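Long-range contacts in tryptophan halogenase (Shewanella frigidimarina, PDB 2PYX), which probably acts as a flavin-dependent halogenase of the tryptophan halogenase family, binding FAD through a Rossmann-type fold: residues Asp123-His131 against Tyr470-Pro479; Ile405-Ser415 against His426-Leu436. All coordinates share one frame; numbering follows the deposited sequence. Where two conformers were deposited one is given.

Interaction 1: residues Asp123-His131 against Tyr470-Pro479; sequences DLCPYWLPH and YGMSFNTQLP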
loop_
_atom_site.group_PDB
_atom_site.type_symbol
_atom_site.label_atom_id
_atom_site.label_comp_id
_atom_site.label_asym_id
_atom_site.label_seq_id
_atom_site.Cartn_x
_atom_site.Cartn_y
_atom_site.Cartn_z
ATOM N N ASP A 123 4.427 22.871 -11.211
ATOM C CA ASP A 123 5.036 22.113 -10.114
ATOM C C ASP A 123 5.597 23.125 -9.131
ATOM O O ASP A 123 6.632 23.759 -9.372
ATOM C CB ASP A 123 6.123 21.174 -10.659
ATOM C CG ASP A 123 6.809 20.359 -9.582
ATOM O OD1 ASP A 123 6.623 20.652 -8.398
ATOM O OD2 ASP A 123 7.549 19.429 -9.946
ATOM N N LEU A 124 4.947 23.263 -7.979
ATOM C CA LEU A 124 5.318 24.277 -6.999
ATOM C C LEU A 124 6.638 24.015 -6.266
ATOM O O LEU A 124 7.205 24.925 -5.657
ATOM C CB LEU A 124 4.229 24.411 -5.941
ATOM C CG LEU A 124 2.902 25.057 -6.385
ATOM C CD1 LEU A 124 1.906 25.094 -5.245
ATOM C CD2 LEU A 124 3.176 26.476 -6.891
ATOM N N CYS A 125 7.089 22.759 -6.262
ATOM C CA CYS A 125 8.227 22.406 -5.448
ATOM C C CYS A 125 9.436 23.347 -5.582
ATOM O O CYS A 125 9.897 23.884 -4.581
ATOM C CB CYS A 125 8.562 20.926 -5.670
ATOM S SG CYS A 125 9.879 20.291 -4.624
ATOM N N PRO A 126 9.969 23.558 -6.800
ATOM C CA PRO A 126 11.123 24.468 -6.872
ATOM C C PRO A 126 10.824 25.918 -6.454
ATOM O O PRO A 126 11.756 26.620 -6.061
ATOM C CB PRO A 126 11.544 24.409 -8.346
ATOM C CG PRO A 126 10.360 23.932 -9.045
ATOM C CD PRO A 126 9.676 22.976 -8.116
ATOM N N TYR A 127 9.563 26.336 -6.553
ATOM C CA TYR A 127 9.139 27.667 -6.065
ATOM C C TYR A 127 9.046 27.746 -4.550
ATOM O O TYR A 127 9.165 28.834 -3.975
ATOM C CB TYR A 127 7.814 28.075 -6.764
ATOM C CG TYR A 127 8.021 28.150 -8.265
ATOM C CD1 TYR A 127 8.482 29.322 -8.883
ATOM C CD2 TYR A 127 7.859 27.022 -9.072
ATOM C CE1 TYR A 127 8.766 29.350 -10.260
ATOM C CE2 TYR A 127 8.125 27.059 -10.453
ATOM C CZ TYR A 127 8.560 28.246 -11.040
ATOM O OH TYR A 127 8.832 28.212 -12.402
ATOM N N TRP A 128 8.804 26.602 -3.899
ATOM C CA TRP A 128 8.804 26.539 -2.456
ATOM C C TRP A 128 10.228 26.557 -1.881
ATOM O O TRP A 128 10.480 27.100 -0.810
ATOM C CB TRP A 128 8.020 25.295 -1.962
ATOM C CG TRP A 128 8.409 24.947 -0.584
ATOM C CD1 TRP A 128 7.962 25.522 0.570
ATOM C CD2 TRP A 128 9.413 24.016 -0.199
ATOM N NE1 TRP A 128 8.586 24.968 1.634
ATOM C CE2 TRP A 128 9.513 24.057 1.191
ATOM C CE3 TRP A 128 10.258 23.157 -0.917
ATOM C CZ2 TRP A 128 10.408 23.257 1.892
ATOM C CZ3 TRP A 128 11.119 22.361 -0.220
ATOM C CH2 TRP A 128 11.201 22.411 1.153
ATOM N N LEU A 129 11.162 25.950 -2.604
ATOM C CA LEU A 129 12.478 25.674 -2.079
ATOM C C LEU A 129 13.173 26.869 -1.385
ATOM O O LEU A 129 13.753 26.700 -0.299
ATOM C CB LEU A 129 13.304 25.070 -3.223
ATOM C CG LEU A 129 14.566 24.311 -2.899
ATOM C CD1 LEU A 129 14.300 23.143 -1.976
ATOM C CD2 LEU A 129 15.204 23.869 -4.212
ATOM N N PRO A 130 13.137 28.074 -1.999
ATOM C CA PRO A 130 13.771 29.204 -1.300
ATOM C C PRO A 130 13.183 29.514 0.077
ATOM O O PRO A 130 13.813 30.226 0.861
ATOM C CB PRO A 130 13.540 30.395 -2.247
ATOM C CG PRO A 130 13.258 29.793 -3.576
ATOM C CD PRO A 130 12.550 28.486 -3.286
ATOM N N HIS A 131 12.000 28.974 0.381
ATOM C CA HIS A 131 11.254 29.325 1.602
ATOM C C HIS A 131 11.265 28.221 2.646
ATOM O O HIS A 131 10.526 28.271 3.621
ATOM C CB HIS A 131 9.837 29.698 1.188
ATOM C CG HIS A 131 9.810 30.746 0.126
ATOM N ND1 HIS A 131 10.157 32.055 0.385
ATOM C CD2 HIS A 131 9.582 30.670 -1.207
ATOM C CE1 HIS A 131 10.113 32.744 -0.744
ATOM N NE2 HIS A 131 9.765 31.927 -1.723
ATOM N N TYR A 470 11.860 16.496 0.981
ATOM C CA TYR A 470 11.797 17.803 1.628
ATOM C C TYR A 470 11.127 17.751 2.986
ATOM O O TYR A 470 11.381 18.618 3.834
ATOM C CB TYR A 470 11.189 18.839 0.700
ATOM C CG TYR A 470 12.040 18.976 -0.551
ATOM C CD1 TYR A 470 13.408 19.291 -0.493
ATOM C CD2 TYR A 470 11.516 18.655 -1.799
ATOM C CE1 TYR A 470 14.205 19.317 -1.607
ATOM C CE2 TYR A 470 12.330 18.708 -2.943
ATOM C CZ TYR A 470 13.651 19.029 -2.862
ATOM O OH TYR A 470 14.452 19.046 -3.979
ATOM N N GLY A 471 10.294 16.750 3.241
ATOM C CA GLY A 471 9.860 16.491 4.601
ATOM C C GLY A 471 11.037 16.298 5.537
ATOM O O GLY A 471 10.996 16.736 6.712
HETATM N N MSE A 472 12.065 15.639 5.042
HETATM C CA MSE A 472 13.252 15.334 5.811
HETATM C C MSE A 472 14.377 16.342 5.626
HETATM O O MSE A 472 15.534 16.069 5.934
HETATM C CB MSE A 472 13.699 13.894 5.508
HETATM C CG MSE A 472 12.632 12.902 5.834
HETATM SE SE MSE A 472 13.268 11.035 5.647
HETATM C CE MSE A 472 14.630 11.042 7.153
ATOM N N SER A 473 14.044 17.535 5.130
ATOM C CA SER A 473 14.965 18.680 5.119
ATOM C C SER A 473 16.181 18.526 4.227
ATOM O O SER A 473 17.219 19.166 4.439
ATOM C CB SER A 473 15.392 19.031 6.539
ATOM O OG SER A 473 14.238 19.346 7.289
ATOM N N PHE A 474 16.040 17.715 3.176
ATOM C CA PHE A 474 17.129 17.571 2.217
ATOM C C PHE A 474 17.386 18.881 1.482
ATOM O O PHE A 474 16.431 19.578 1.124
ATOM C CB PHE A 474 16.739 16.484 1.229
ATOM C CG PHE A 474 17.822 16.100 0.246
ATOM C CD1 PHE A 474 18.653 15.034 0.487
ATOM C CD2 PHE A 474 17.923 16.748 -1.001
ATOM C CE1 PHE A 474 19.578 14.625 -0.453
ATOM C CE2 PHE A 474 18.853 16.341 -1.909
ATOM C CZ PHE A 474 19.677 15.293 -1.653
ATOM N N ASN A 475 18.648 19.224 1.275
ATOM C CA ASN A 475 18.994 20.479 0.601
ATOM C C ASN A 475 19.195 20.309 -0.899
ATOM O O ASN A 475 19.967 19.453 -1.327
ATOM C CB ASN A 475 20.263 21.073 1.206
ATOM C CG ASN A 475 20.060 21.581 2.617
ATOM O OD1 ASN A 475 20.846 21.268 3.497
ATOM N ND2 ASN A 475 19.034 22.396 2.833
ATOM N N THR A 476 18.500 21.158 -1.665
ATOM C CA THR A 476 18.606 21.196 -3.119
ATOM C C THR A 476 19.022 22.613 -3.491
ATOM O O THR A 476 18.467 23.591 -2.961
ATOM C CB THR A 476 17.282 20.837 -3.776
ATOM O OG1 THR A 476 16.976 19.474 -3.468
ATOM C CG2 THR A 476 17.312 20.995 -5.246
ATOM N N GLN A 477 20.008 22.713 -4.374
ATOM C CA GLN A 477 20.469 23.996 -4.904
ATOM C C GLN A 477 19.315 24.779 -5.494
ATOM O O GLN A 477 18.493 24.226 -6.246
ATOM C CB GLN A 477 21.564 23.750 -5.953
ATOM C CG GLN A 477 22.254 24.985 -6.538
ATOM C CD GLN A 477 23.528 24.626 -7.220
ATOM O OE1 GLN A 477 23.516 24.067 -8.303
ATOM N NE2 GLN A 477 24.656 24.931 -6.584
ATOM N N LEU A 478 19.221 26.068 -5.176
ATOM C CA LEU A 478 18.098 26.870 -5.691
ATOM C C LEU A 478 18.196 27.088 -7.195
ATOM O O LEU A 478 19.284 27.306 -7.725
ATOM C CB LEU A 478 18.030 28.222 -4.991
ATOM C CG LEU A 478 17.934 28.251 -3.481
ATOM C CD1 LEU A 478 17.700 29.696 -3.069
ATOM C CD2 LEU A 478 16.810 27.386 -2.989
ATOM N N PRO A 479 17.050 27.004 -7.892
ATOM C CA PRO A 479 16.978 27.408 -9.299
ATOM C C PRO A 479 17.442 28.840 -9.480
ATOM O O PRO A 479 17.215 29.680 -8.606
ATOM C CB PRO A 479 15.488 27.332 -9.612
ATOM C CG PRO A 479 14.955 26.380 -8.644
ATOM C CD PRO A 479 15.755 26.496 -7.399
#

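Interaction 2: residues Ile405-Ser415 against His426-Leu436; sequences IDFLKLHYVIS and HRESNSIPDSL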
loop_
_atom_site.group_PDB
_atom_site.type_symbol
_atom_site.label_atom_id
_atom_site.label_comp_id
_atom_site.label_asym_id
_atom_site.label_seq_id
_atom_site.Cartn_x
_atom_site.Cartn_y
_atom_site.Cartn_z
ATOM N N ILE A 405 11.478 -0.197 -3.741
ATOM C CA ILE A 405 12.677 -0.367 -2.945
ATOM C C ILE A 405 13.399 0.985 -2.789
ATOM O O ILE A 405 13.842 1.391 -1.696
ATOM C CB ILE A 405 13.600 -1.452 -3.490
ATOM C CG1 ILE A 405 12.908 -2.818 -3.487
ATOM C CG2 ILE A 405 14.910 -1.503 -2.661
ATOM C CD1 ILE A 405 12.406 -3.240 -2.135
ATOM N N ASP A 406 13.494 1.714 -3.891
ATOM C CA ASP A 406 14.208 2.972 -3.864
ATOM C C ASP A 406 13.462 3.996 -3.008
ATOM O O ASP A 406 14.072 4.757 -2.249
ATOM C CB ASP A 406 14.361 3.550 -5.286
ATOM C CG ASP A 406 15.400 2.828 -6.105
ATOM O OD1 ASP A 406 16.076 1.889 -5.612
ATOM O OD2 ASP A 406 15.544 3.240 -7.307
ATOM N N PHE A 407 12.143 4.040 -3.149
ATOM C CA PHE A 407 11.342 5.011 -2.401
ATOM C C PHE A 407 11.428 4.723 -0.899
ATOM O O PHE A 407 11.612 5.634 -0.086
ATOM C CB PHE A 407 9.882 5.048 -2.882
ATOM C CG PHE A 407 9.049 6.099 -2.186
ATOM C CD1 PHE A 407 9.491 7.403 -2.084
ATOM C CD2 PHE A 407 7.834 5.769 -1.612
ATOM C CE1 PHE A 407 8.709 8.381 -1.443
ATOM C CE2 PHE A 407 7.049 6.733 -0.992
ATOM C CZ PHE A 407 7.494 8.031 -0.906
ATOM N N LEU A 408 11.270 3.456 -0.522
ATOM C CA LEU A 408 11.404 3.095 0.899
ATOM C C LEU A 408 12.786 3.414 1.407
ATOM O O LEU A 408 12.949 4.037 2.440
ATOM C CB LEU A 408 11.083 1.630 1.111
ATOM C CG LEU A 408 9.598 1.323 1.318
ATOM C CD1 LEU A 408 8.675 1.862 0.230
ATOM C CD2 LEU A 408 9.389 -0.177 1.527
ATOM N N LYS A 409 13.813 3.018 0.654
ATOM C CA LYS A 409 15.195 3.272 1.092
ATOM C C LYS A 409 15.468 4.764 1.281
ATOM O O LYS A 409 16.208 5.159 2.199
ATOM C CB LYS A 409 16.173 2.676 0.095
ATOM C CG LYS A 409 17.652 2.872 0.457
ATOM C CD LYS A 409 18.006 2.209 1.837
ATOM C CE LYS A 409 19.500 2.296 2.090
ATOM N NZ LYS A 409 19.998 1.331 3.154
ATOM N N LEU A 410 14.899 5.605 0.413
ATOM C CA LEU A 410 15.031 7.065 0.539
ATOM C C LEU A 410 14.714 7.547 1.956
ATOM O O LEU A 410 15.326 8.474 2.441
ATOM C CB LEU A 410 14.067 7.767 -0.450
ATOM C CG LEU A 410 14.123 9.312 -0.476
ATOM C CD1 LEU A 410 15.446 9.833 -0.910
ATOM C CD2 LEU A 410 13.024 9.888 -1.404
ATOM N N HIS A 411 13.683 6.959 2.578
ATOM C CA HIS A 411 13.233 7.375 3.904
ATOM C C HIS A 411 14.368 7.232 4.905
ATOM O O HIS A 411 14.453 8.031 5.863
ATOM C CB HIS A 411 12.047 6.560 4.401
ATOM C CG HIS A 411 10.762 6.766 3.645
ATOM N ND1 HIS A 411 10.631 6.458 2.300
ATOM C CD2 HIS A 411 9.547 7.205 4.052
ATOM C CE1 HIS A 411 9.373 6.681 1.934
ATOM N NE2 HIS A 411 8.694 7.130 2.977
ATOM N N TYR A 412 15.195 6.222 4.738
ATOM C CA TYR A 412 16.321 5.971 5.649
ATOM C C TYR A 412 17.549 6.772 5.291
ATOM O O TYR A 412 18.275 7.259 6.156
ATOM C CB TYR A 412 16.705 4.484 5.632
ATOM C CG TYR A 412 15.638 3.556 6.123
ATOM C CD1 TYR A 412 15.500 3.304 7.479
ATOM C CD2 TYR A 412 14.741 2.910 5.269
ATOM C CE1 TYR A 412 14.531 2.471 7.929
ATOM C CE2 TYR A 412 13.781 2.040 5.744
ATOM C CZ TYR A 412 13.672 1.831 7.084
ATOM O OH TYR A 412 12.702 0.966 7.565
ATOM N N VAL A 413 17.854 6.840 4.009
ATOM C CA VAL A 413 19.187 7.336 3.580
ATOM C C VAL A 413 19.426 8.787 3.918
ATOM O O VAL A 413 20.567 9.205 4.125
ATOM C CB VAL A 413 19.414 7.231 2.064
ATOM C CG1 VAL A 413 20.788 7.905 1.657
ATOM C CG2 VAL A 413 19.424 5.842 1.635
ATOM N N ILE A 414 18.349 9.577 3.932
ATOM C CA ILE A 414 18.471 11.009 4.180
ATOM C C ILE A 414 18.219 11.425 5.638
ATOM O O ILE A 414 18.140 12.628 5.959
ATOM C CB ILE A 414 17.620 11.831 3.203
ATOM C CG1 ILE A 414 16.137 11.609 3.444
ATOM C CG2 ILE A 414 18.021 11.500 1.770
ATOM C CD1 ILE A 414 15.238 12.283 2.399
ATOM N N SER A 415 18.155 10.446 6.527
ATOM C CA SER A 415 18.185 10.753 7.953
ATOM C C SER A 415 19.533 11.332 8.359
ATOM O O SER A 415 20.562 11.078 7.726
ATOM C CB SER A 415 17.940 9.476 8.786
ATOM O OG SER A 415 17.849 9.821 10.174
ATOM N N HIS A 426 22.508 2.477 7.201
ATOM C CA HIS A 426 21.541 2.772 6.108
ATOM C C HIS A 426 22.071 3.797 5.111
ATOM O O HIS A 426 21.524 3.870 4.000
ATOM C CB HIS A 426 20.222 3.259 6.694
ATOM C CG HIS A 426 19.160 2.197 6.792
ATOM N ND1 HIS A 426 18.676 1.542 5.689
ATOM C CD2 HIS A 426 18.493 1.680 7.855
ATOM C CE1 HIS A 426 17.753 0.668 6.071
ATOM N NE2 HIS A 426 17.615 0.739 7.389
ATOM N N ARG A 427 23.085 4.597 5.493
ATOM C CA ARG A 427 23.680 5.583 4.600
ATOM C C ARG A 427 24.899 5.111 3.859
ATOM O O ARG A 427 25.496 5.871 3.092
ATOM C CB ARG A 427 23.976 6.874 5.357
ATOM C CG ARG A 427 22.737 7.468 6.001
ATOM C CD ARG A 427 22.882 8.879 6.492
ATOM N NE ARG A 427 23.792 9.027 7.629
ATOM C CZ ARG A 427 23.424 8.952 8.907
ATOM N NH1 ARG A 427 22.205 8.665 9.263
ATOM N NH2 ARG A 427 24.334 9.137 9.862
ATOM N N GLU A 428 25.295 3.863 4.080
ATOM C CA GLU A 428 26.462 3.331 3.419
ATOM C C GLU A 428 26.125 2.862 2.010
ATOM O O GLU A 428 25.093 2.225 1.778
ATOM C CB GLU A 428 27.045 2.201 4.249
ATOM C CG GLU A 428 27.396 2.617 5.683
ATOM C CD GLU A 428 28.844 2.768 5.990
ATOM O OE1 GLU A 428 29.665 2.740 5.058
ATOM O OE2 GLU A 428 29.153 2.960 7.193
ATOM N N SER A 429 27.038 3.117 1.067
ATOM C CA SER A 429 26.744 2.933 -0.351
ATOM C C SER A 429 26.386 1.508 -0.742
ATOM O O SER A 429 25.594 1.301 -1.695
ATOM C CB SER A 429 27.900 3.425 -1.233
ATOM O OG SER A 429 29.088 2.712 -0.953
ATOM N N ASN A 430 26.921 0.505 -0.034
ATOM C CA ASN A 430 26.626 -0.866 -0.444
ATOM C C ASN A 430 25.201 -1.273 -0.165
ATOM O O ASN A 430 24.785 -2.343 -0.606
ATOM C CB ASN A 430 27.613 -1.915 0.155
ATOM C CG ASN A 430 27.324 -2.316 1.654
ATOM O OD1 ASN A 430 26.944 -1.478 2.484
ATOM N ND2 ASN A 430 27.601 -3.610 2.007
ATOM N N SER A 431 24.463 -0.437 0.568
ATOM C CA SER A 431 23.071 -0.678 0.889
ATOM C C SER A 431 22.125 0.187 0.073
ATOM O O SER A 431 20.924 0.079 0.256
ATOM C CB SER A 431 22.815 -0.433 2.393
ATOM O OG SER A 431 22.724 0.949 2.724
ATOM N N ILE A 432 22.667 1.036 -0.807
ATOM C CA ILE A 432 21.877 1.997 -1.585
ATOM C C ILE A 432 21.858 1.572 -3.049
ATOM O O ILE A 432 22.916 1.507 -3.663
ATOM C CB ILE A 432 22.463 3.391 -1.507
ATOM C CG1 ILE A 432 22.582 3.853 -0.046
ATOM C CG2 ILE A 432 21.534 4.330 -2.309
ATOM C CD1 ILE A 432 23.326 5.126 0.177
ATOM N N PRO A 433 20.669 1.255 -3.587
ATOM C CA PRO A 433 20.628 0.885 -5.013
ATOM C C PRO A 433 21.268 1.920 -5.933
ATOM O O PRO A 433 21.137 3.097 -5.680
ATOM C CB PRO A 433 19.151 0.684 -5.277
ATOM C CG PRO A 433 18.563 0.331 -3.935
ATOM C CD PRO A 433 19.348 1.136 -2.964
ATOM N N ASP A 434 21.930 1.467 -6.990
ATOM C CA ASP A 434 22.559 2.401 -7.889
ATOM C C ASP A 434 21.549 3.394 -8.444
ATOM O O ASP A 434 21.887 4.559 -8.637
ATOM C CB ASP A 434 23.170 1.659 -9.083
ATOM C CG ASP A 434 24.336 0.806 -8.719
ATOM O OD1 ASP A 434 24.954 0.993 -7.649
ATOM O OD2 ASP A 434 24.665 -0.046 -9.593
ATOM N N SER A 435 20.334 2.938 -8.748
ATOM C CA SER A 435 19.310 3.843 -9.283
ATOM C C SER A 435 19.015 4.984 -8.303
ATOM O O SER A 435 18.873 6.174 -8.691
ATOM C CB SER A 435 18.040 3.048 -9.610
ATOM O OG SER A 435 17.679 2.244 -8.493
ATOM N N LEU A 436 18.946 4.652 -7.019
ATOM C CA LEU A 436 18.694 5.676 -5.991
ATOM C C LEU A 436 19.914 6.550 -5.790
ATOM O O LEU A 436 19.789 7.764 -5.580
ATOM C CB LEU A 436 18.309 5.034 -4.663
ATOM C CG LEU A 436 17.973 6.011 -3.522
ATOM C CD1 LEU A 436 16.849 6.998 -3.853
ATOM C CD2 LEU A 436 17.601 5.242 -2.280
HETATM O O HOH W 1 20.144 6.981 8.220
#

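Interaction 1: residues Asp123-His131 against Tyr470-Pro479
Leu129, in 3-10 segment 129-130, is the bump received in the hollow between Tyr470 and the run Thr476-Pro479. CG anti to the backbone N (chi1 -162°) points the branch at the opposing segment, where its two methyls part. In one of its two conformers CD1 meets the Tyr470 ring at CE1, 3.8 Å away, while CD2 rests on the backbone and side chain of Thr476, 3.5 Å from Thr476 O and 3.7 Å from Thr476 CB. The hollow is closed by Leu478, whose CD2 comes to 3.8 Å from Leu129 CG and also lies against Pro130.

Tyr470, at the end of helix 462-471, is the bump going the other way. The far corner of the Trp128 indole leans on the root of its ring, with Trp128 CZ3 3.5 Å from Tyr470 CG; the rings incline at 57°. Farther out, Cys125 SG approaches Tyr470 CE2 at 3.4 Å, an oblique sulfur-aromatic contact. At the other end of the contact Pro126 CB touches Pro479 CG at 4.0 Å, proline against proline.

A Schellman motif with Ser473 as its C-prime residue ends helix 462-471 and turns the chain into the extended run that passes Leu129. Tyr470 OH donates to Thr476 OG1 (2.6 Å), tying the ring to that run; Thr476 OG1 also bonds Trp443 O, and Trp128 NE1 bonds Val135 O. With these polar groups served by partners on their own side or elsewhere, the two segments meet through apolar, aromatic and sulfur contacts, so their fit depends on complementary shape rather than on directed bonds.

Interaction 2: residues Ile405-Ser415 against His426-Leu436
The C-terminal end of the long helix 383-413 packs here against the loop and first turn leading into helix 434-443, with Asp406 taking the hydroxyl of Ser435. Ser435 OG donates to Asp406 OD2 at 2.6 Å, on the syn lone pair. Next to it Leu436 fits as a knob into a hole formed by Asp406, Lys409, Leu410 and Val413, its CD2 3.6 Å from Lys409 CG; the Leu410 side chain lies about 8 Å from that of Glu361, predicted to bind L-tryptophan.

Lys409 bends at chi2 (60°), carrying its chain past Leu436 toward the loop. There NZ donates to Ser431 OG (2.8 Å) and to His426 ND1 (2.9 Å), the latter 16° out of the imidazole plane; Val250 O is a further acceptor. A methionine in its place would probably leave Ser431 OG, His426 ND1 and Val250 O without this donor.

One face of that imidazole lies on Tyr412 in an offset stack, centroids 3.9 Å apart and planes at 12°, with Tyr412 CB also over the ring. Phe252 stacks on His426 as well, and Tyr412 OH bonds Glu358. At the last helical turn a water donates to Tyr412 O and accepts from Arg427 NH1, which itself bonds Arg417 O.

How the interactions relate
Interactions 1 and 2 lie about 20 Å apart, centre to centre, on the same side of the chain's centre. Along the chain Asp123-His131 comes first, then both segments of interaction 2, then Tyr470-Pro479. Interaction 2 is thus local, with 10 residues between its segments, whereas interaction 1 spans 338. Helices 434-443 and 462-471, successive in the chain, link the two. They also touch directly: selenomethionine Met472 lies with SE 3.2 Å from His411 O, and Phe474 packs on Ile414. The end of helix 383-413 thereby meets the loop of interaction 1 itself. On the same helix His411 bonds Glu361, a predicted tryptophan-binding residue, whereas interaction 1 lies away from the predicted FAD and tryptophan sites.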